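Beta-glucoside kinase (Listeria monocytogenes, PDB 4HTL) catalyses the ATP-dependent phosphorylation of cellobiose to cellobiose-6'-phosphate, and may also regulate transcription of the operon for cellobiose uptake. Local coordinates at residues T252-A255 with E256-H260; H259-S263 with F264-D268. All coordinates share one frame; numbering follows the deposited sequence.

Contact 1 (T252-A255 with E256-H260)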
loop_
_atom_site.group_PDB
_atom_site.type_symbol
_atom_site.label_atom_id
_atom_site.label_comp_id
_atom_site.label_asym_id
_atom_site.label_seq_id
_atom_site.Cartn_x
_atom_site.Cartn_y
_atom_site.Cartn_z
ATOM N N THR A 252 3.342 27.208 3.615
ATOM C CA THR A 252 2.551 27.035 2.419
ATOM C C THR A 252 2.775 25.687 1.731
ATOM O O THR A 252 2.363 25.484 0.604
ATOM C CB THR A 252 2.859 28.178 1.453
ATOM O OG1 THR A 252 4.273 28.177 1.189
ATOM C CG2 THR A 252 2.350 29.539 2.018
ATOM N N PHE A 253 3.342 24.720 2.437
ATOM C CA PHE A 253 3.713 23.483 1.732
ATOM C C PHE A 253 2.543 22.724 1.157
ATOM O O PHE A 253 2.679 22.166 0.082
ATOM C CB PHE A 253 4.648 22.561 2.537
ATOM C CG PHE A 253 3.941 21.529 3.373
ATOM C CD1 PHE A 253 3.641 20.257 2.859
ATOM C CD2 PHE A 253 3.609 21.804 4.688
ATOM C CE1 PHE A 253 2.996 19.317 3.650
ATOM C CE2 PHE A 253 2.964 20.864 5.485
ATOM C CZ PHE A 253 2.653 19.621 4.960
ATOM N N ILE A 254 1.382 22.690 1.819
ATOM C CA ILE A 254 0.234 21.958 1.216
ATOM C C ILE A 254 -0.192 22.592 -0.134
ATOM O O ILE A 254 -0.397 21.854 -1.142
ATOM C CB ILE A 254 -0.981 21.841 2.193
ATOM C CG1 ILE A 254 -0.608 20.908 3.356
ATOM C CG2 ILE A 254 -2.208 21.315 1.440
ATOM C CD1 ILE A 254 -0.474 19.434 3.017
ATOM N N ALA A 255 -0.297 23.924 -0.165
ATOM C CA ALA A 255 -0.665 24.633 -1.398
ATOM C C ALA A 255 0.390 24.348 -2.462
ATOM O O ALA A 255 0.042 24.114 -3.625
ATOM C CB ALA A 255 -0.845 26.147 -1.207
ATOM N N GLU A 256 1.653 24.300 -2.042
ATOM C CA GLU A 256 2.780 24.067 -2.990
ATOM C C GLU A 256 2.753 22.639 -3.578
ATOM O O GLU A 256 2.974 22.441 -4.743
ATOM C CB GLU A 256 4.094 24.369 -2.328
ATOM C CG GLU A 256 4.300 25.860 -2.076
ATOM C CD GLU A 256 5.672 26.126 -1.499
ATOM O OE1 GLU A 256 5.885 25.977 -0.332
ATOM O OE2 GLU A 256 6.553 26.495 -2.224
ATOM N N LEU A 257 2.419 21.669 -2.734
ATOM C CA LEU A 257 2.275 20.287 -3.175
ATOM C C LEU A 257 1.091 20.120 -4.079
ATOM O O LEU A 257 1.178 19.451 -5.082
ATOM C CB LEU A 257 2.131 19.326 -2.009
ATOM C CG LEU A 257 3.391 18.930 -1.288
ATOM C CD1 LEU A 257 3.027 17.989 -0.129
ATOM C CD2 LEU A 257 4.442 18.367 -2.255
ATOM N N LYS A 258 -0.039 20.747 -3.748
ATOM C CA LYS A 258 -1.203 20.674 -4.634
ATOM C C LYS A 258 -0.864 21.224 -6.017
ATOM O O LYS A 258 -1.347 20.718 -7.026
ATOM C CB LYS A 258 -2.398 21.440 -4.039
ATOM C CG LYS A 258 -3.101 20.743 -2.870
ATOM C CD LYS A 258 -4.199 21.659 -2.371
ATOM C CE LYS A 258 -4.951 21.062 -1.232
ATOM N NZ LYS A 258 -5.920 22.064 -0.722
ATOM N N HIS A 259 -0.127 22.334 -6.053
ATOM C CA HIS A 259 0.294 22.941 -7.323
ATOM C C HIS A 259 1.107 21.931 -8.136
ATOM O O HIS A 259 0.808 21.594 -9.299
ATOM C CB HIS A 259 1.077 24.217 -7.022
ATOM C CG HIS A 259 1.530 24.968 -8.232
ATOM N ND1 HIS A 259 0.708 25.796 -8.949
ATOM C CD2 HIS A 259 2.784 25.063 -8.805
ATOM C CE1 HIS A 259 1.437 26.375 -9.922
ATOM N NE2 HIS A 259 2.698 25.939 -9.829
ATOM N N HIS A 260 2.127 21.383 -7.508
ATOM C CA HIS A 260 2.978 20.387 -8.166
ATOM C C HIS A 260 2.208 19.163 -8.626
ATOM O O HIS A 260 2.478 18.582 -9.698
ATOM C CB HIS A 260 4.104 19.993 -7.216
ATOM C CG HIS A 260 5.397 19.727 -7.891
ATOM N ND1 HIS A 260 6.252 20.732 -8.277
ATOM C CD2 HIS A 260 6.011 18.531 -8.225
ATOM C CE1 HIS A 260 7.339 20.184 -8.843
ATOM N NE2 HIS A 260 7.199 18.836 -8.810
#

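Contact 2 (H259-S263 with F264-D268)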
loop_
_atom_site.group_PDB
_atom_site.type_symbol
_atom_site.label_atom_id
_atom_site.label_comp_id
_atom_site.label_asym_id
_atom_site.label_seq_id
_atom_site.Cartn_x
_atom_site.Cartn_y
_atom_site.Cartn_z
ATOM N N HIS A 259 -0.127 22.334 -6.053
ATOM C CA HIS A 259 0.294 22.941 -7.323
ATOM C C HIS A 259 1.107 21.931 -8.136
ATOM O O HIS A 259 0.808 21.594 -9.299
ATOM C CB HIS A 259 1.077 24.217 -7.022
ATOM C CG HIS A 259 1.530 24.968 -8.232
ATOM N ND1 HIS A 259 0.708 25.796 -8.949
ATOM C CD2 HIS A 259 2.784 25.063 -8.805
ATOM C CE1 HIS A 259 1.437 26.375 -9.922
ATOM N NE2 HIS A 259 2.698 25.939 -9.829
ATOM N N HIS A 260 2.127 21.383 -7.508
ATOM C CA HIS A 260 2.978 20.387 -8.166
ATOM C C HIS A 260 2.208 19.163 -8.626
ATOM O O HIS A 260 2.478 18.582 -9.698
ATOM C CB HIS A 260 4.104 19.993 -7.216
ATOM C CG HIS A 260 5.397 19.727 -7.891
ATOM N ND1 HIS A 260 6.252 20.732 -8.277
ATOM C CD2 HIS A 260 6.011 18.531 -8.225
ATOM C CE1 HIS A 260 7.339 20.184 -8.843
ATOM N NE2 HIS A 260 7.199 18.836 -8.810
HETATM N N MSE A 261 1.240 18.741 -7.805
HETATM C CA MSE A 261 0.377 17.609 -8.113
HETATM C C MSE A 261 -0.544 17.807 -9.301
HETATM O O MSE A 261 -1.083 16.845 -9.830
HETATM C CB MSE A 261 -0.466 17.199 -6.886
HETATM C CG MSE A 261 0.252 16.402 -5.844
HETATM SE SE MSE A 261 0.902 14.665 -6.392
HETATM C CE MSE A 261 -0.731 13.624 -6.652
ATOM N N GLU A 262 -0.623 19.007 -9.834
ATOM C CA GLU A 262 -1.419 19.229 -11.051
ATOM C C GLU A 262 -0.875 18.431 -12.241
ATOM O O GLU A 262 -1.627 18.095 -13.165
ATOM C CB GLU A 262 -1.507 20.736 -11.362
ATOM C CG GLU A 262 -2.317 21.467 -10.291
ATOM C CD GLU A 262 -2.616 22.914 -10.601
ATOM O OE1 GLU A 262 -2.235 23.386 -11.654
ATOM O OE2 GLU A 262 -3.221 23.600 -9.737
ATOM N N SER A 263 0.419 18.060 -12.176
ATOM C CA SER A 263 1.044 17.264 -13.230
ATOM C C SER A 263 0.828 15.752 -13.026
ATOM O O SER A 263 1.210 14.955 -13.896
ATOM C CB SER A 263 2.510 17.547 -13.314
ATOM O OG SER A 263 2.808 18.889 -13.643
ATOM N N PHE A 264 0.193 15.383 -11.906
ATOM C CA PHE A 264 0.098 13.978 -11.464
ATOM C C PHE A 264 -1.321 13.532 -11.284
ATOM O O PHE A 264 -1.729 12.475 -11.839
ATOM C CB PHE A 264 0.949 13.740 -10.197
ATOM C CG PHE A 264 2.413 13.922 -10.443
ATOM C CD1 PHE A 264 3.182 12.862 -10.848
ATOM C CD2 PHE A 264 3.034 15.160 -10.255
ATOM C CE1 PHE A 264 4.531 13.016 -11.105
ATOM C CE2 PHE A 264 4.378 15.309 -10.510
ATOM C CZ PHE A 264 5.127 14.240 -10.939
ATOM N N GLY A 265 -2.044 14.318 -10.509
ATOM C CA GLY A 265 -3.453 14.152 -10.283
ATOM C C GLY A 265 -3.769 13.572 -8.914
ATOM O O GLY A 265 -3.511 12.404 -8.646
ATOM N N LEU A 266 -4.317 14.400 -8.035
ATOM C CA LEU A 266 -4.763 13.917 -6.739
ATOM C C LEU A 266 -5.874 12.875 -6.790
ATOM O O LEU A 266 -6.060 12.147 -5.818
ATOM C CB LEU A 266 -5.162 15.081 -5.815
ATOM C CG LEU A 266 -3.984 15.854 -5.191
ATOM C CD1 LEU A 266 -4.436 17.210 -4.689
ATOM C CD2 LEU A 266 -3.302 15.005 -4.098
ATOM N N ARG A 267 -6.673 12.857 -7.864
ATOM C CA ARG A 267 -7.663 11.814 -8.079
ATOM C C ARG A 267 -8.588 11.659 -6.903
ATOM O O ARG A 267 -8.747 10.563 -6.335
ATOM C CB ARG A 267 -7.007 10.512 -8.479
ATOM C CG ARG A 267 -8.010 9.604 -9.155
ATOM C CD ARG A 267 -7.757 8.130 -8.964
ATOM N NE ARG A 267 -7.648 7.737 -7.581
ATOM C CZ ARG A 267 -7.375 6.499 -7.187
ATOM N NH1 ARG A 267 -7.282 5.529 -8.098
ATOM N NH2 ARG A 267 -7.222 6.239 -5.895
ATOM N N ASP A 268 -9.144 12.808 -6.515
ATOM C CA ASP A 268 -10.105 12.962 -5.414
ATOM C C ASP A 268 -9.524 12.946 -3.971
ATOM O O ASP A 268 -10.273 13.131 -2.982
ATOM C CB ASP A 268 -11.256 11.980 -5.548
ATOM C CG ASP A 268 -11.887 12.008 -6.938
ATOM O OD1 ASP A 268 -12.428 13.076 -7.329
ATOM O OD2 ASP A 268 -11.778 10.968 -7.647
#

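Contact 1 (T252-A255 with E256-H260)
The opening turns of helix 253-261, which Thr252 precedes at the N-cap position, bring Thr252 against Glu256 and Phe253 against Leu257. The backbone sets the spacing through four i to i+4 bonds of 2.9 to 3.0 Å, in which Glu256 N donates to Thr252 O, Leu257 N to Phe253 O, Lys258 N to Ile254 O and His259 N to Ala255 O. Thr252 makes no capping bond with its side chain; its OG1 is instead turned between the backbone N and the carbonyl carbon (chi1 57°) and comes within 3.1 Å of Glu256 OE1. The firm partner of that carboxylate is Arg250, just ahead of the helix, which forms a salt bridge with OE1. An acidic group held so near the N-terminal turn would also be expected to interact favourably with the helix dipole.

One residue further along, the apolar contact is made at a ring edge. Both side chains were modelled in two conformers; in one of these, Leu257 CD1 lies in the plane of the Phe253 ring, 3.8 Å from Phe253 CD1, while CG1 of neighbouring Ile254 sits above one ring face, offset toward the rim. Both Phe253 and Leu257 are buried against Ile243 of strand 240-244, and Leu257 also meets Ile271 of strand 270-273 and helix 212-236. Toward the exposed side, the aliphatic part of Lys258 runs out extended beyond CG, and its CE touches Ile254 CG2 at 3.8 Å. The helix thus lies with its apolar side on the sheet, as the connecting helix of a beta-alpha-beta unit formed here by strand 240-244, helix 253-261 and strand 270-273 of the ROK fold.

Contact 2 (H259-S263 with F264-D268)
Met261, a selenomethionine, and Phe264 meet with their side chains at about a right angle. The selenium lies 5.2 Å from the centroid of the Phe264 ring and 50° off its normal, an oblique Met-aromatic contact; its closer approach is to Phe264 CB, at 3.9 Å. Bends at chi2 and chi3 fold the Met261 chain so that CE passes beside the backbone of Gly265 and reaches Leu266 CD2 at 3.9 Å. Leu266 crosses Met261 roughly perpendicularly too, with its CG packed on Met261 CB. The phenylalanine ring points an edge at the backbone of the helix's last residues: Phe264 CD2 is 3.5 Å from His260 O, which lies in the ring plane. Over one face of the same ring is Ser263 O.

All this happens where helix 253-261 gives way to the loop leading into strand 270-273, and one carbonyl governs the turn. Met261 O accepts both Gly265 N and Phe264 N, each at 2.8 Å. The glycine amide arrives nearly in line with the C=O bond, whereas that of Phe264 stands well above the carbonyl plane. Gly265 has a positive phi of 105°, where a side chain would collide with the carbonyl oxygen of Phe264. The turn and the loop after it face the second subunit: Phe264 packs on its Pro164, and Asp268 OD2 forms a salt bridge with its Arg152.

Contacts 1 and 2 follow each other along helix 253-261, the first over most of its length and the second where it runs into the loop before strand 270-273. Their centres are about 10 Å apart, and they share His259 and His260. A direct touch joins them as well, Lys258 CG lying 4.2 Å from Leu266 CD1. His260, hydrogen-bonded to Thr223, ties the shared part to helix 212-236. The partners differ: no other chain of the assembly touches 252-260, while the loop of contact 2 meets the second subunit. Both lie away from the ATP-binding residues near the N-terminus inferred by similarity. Their centres are about 20 and 24 Å from the centre of the chain.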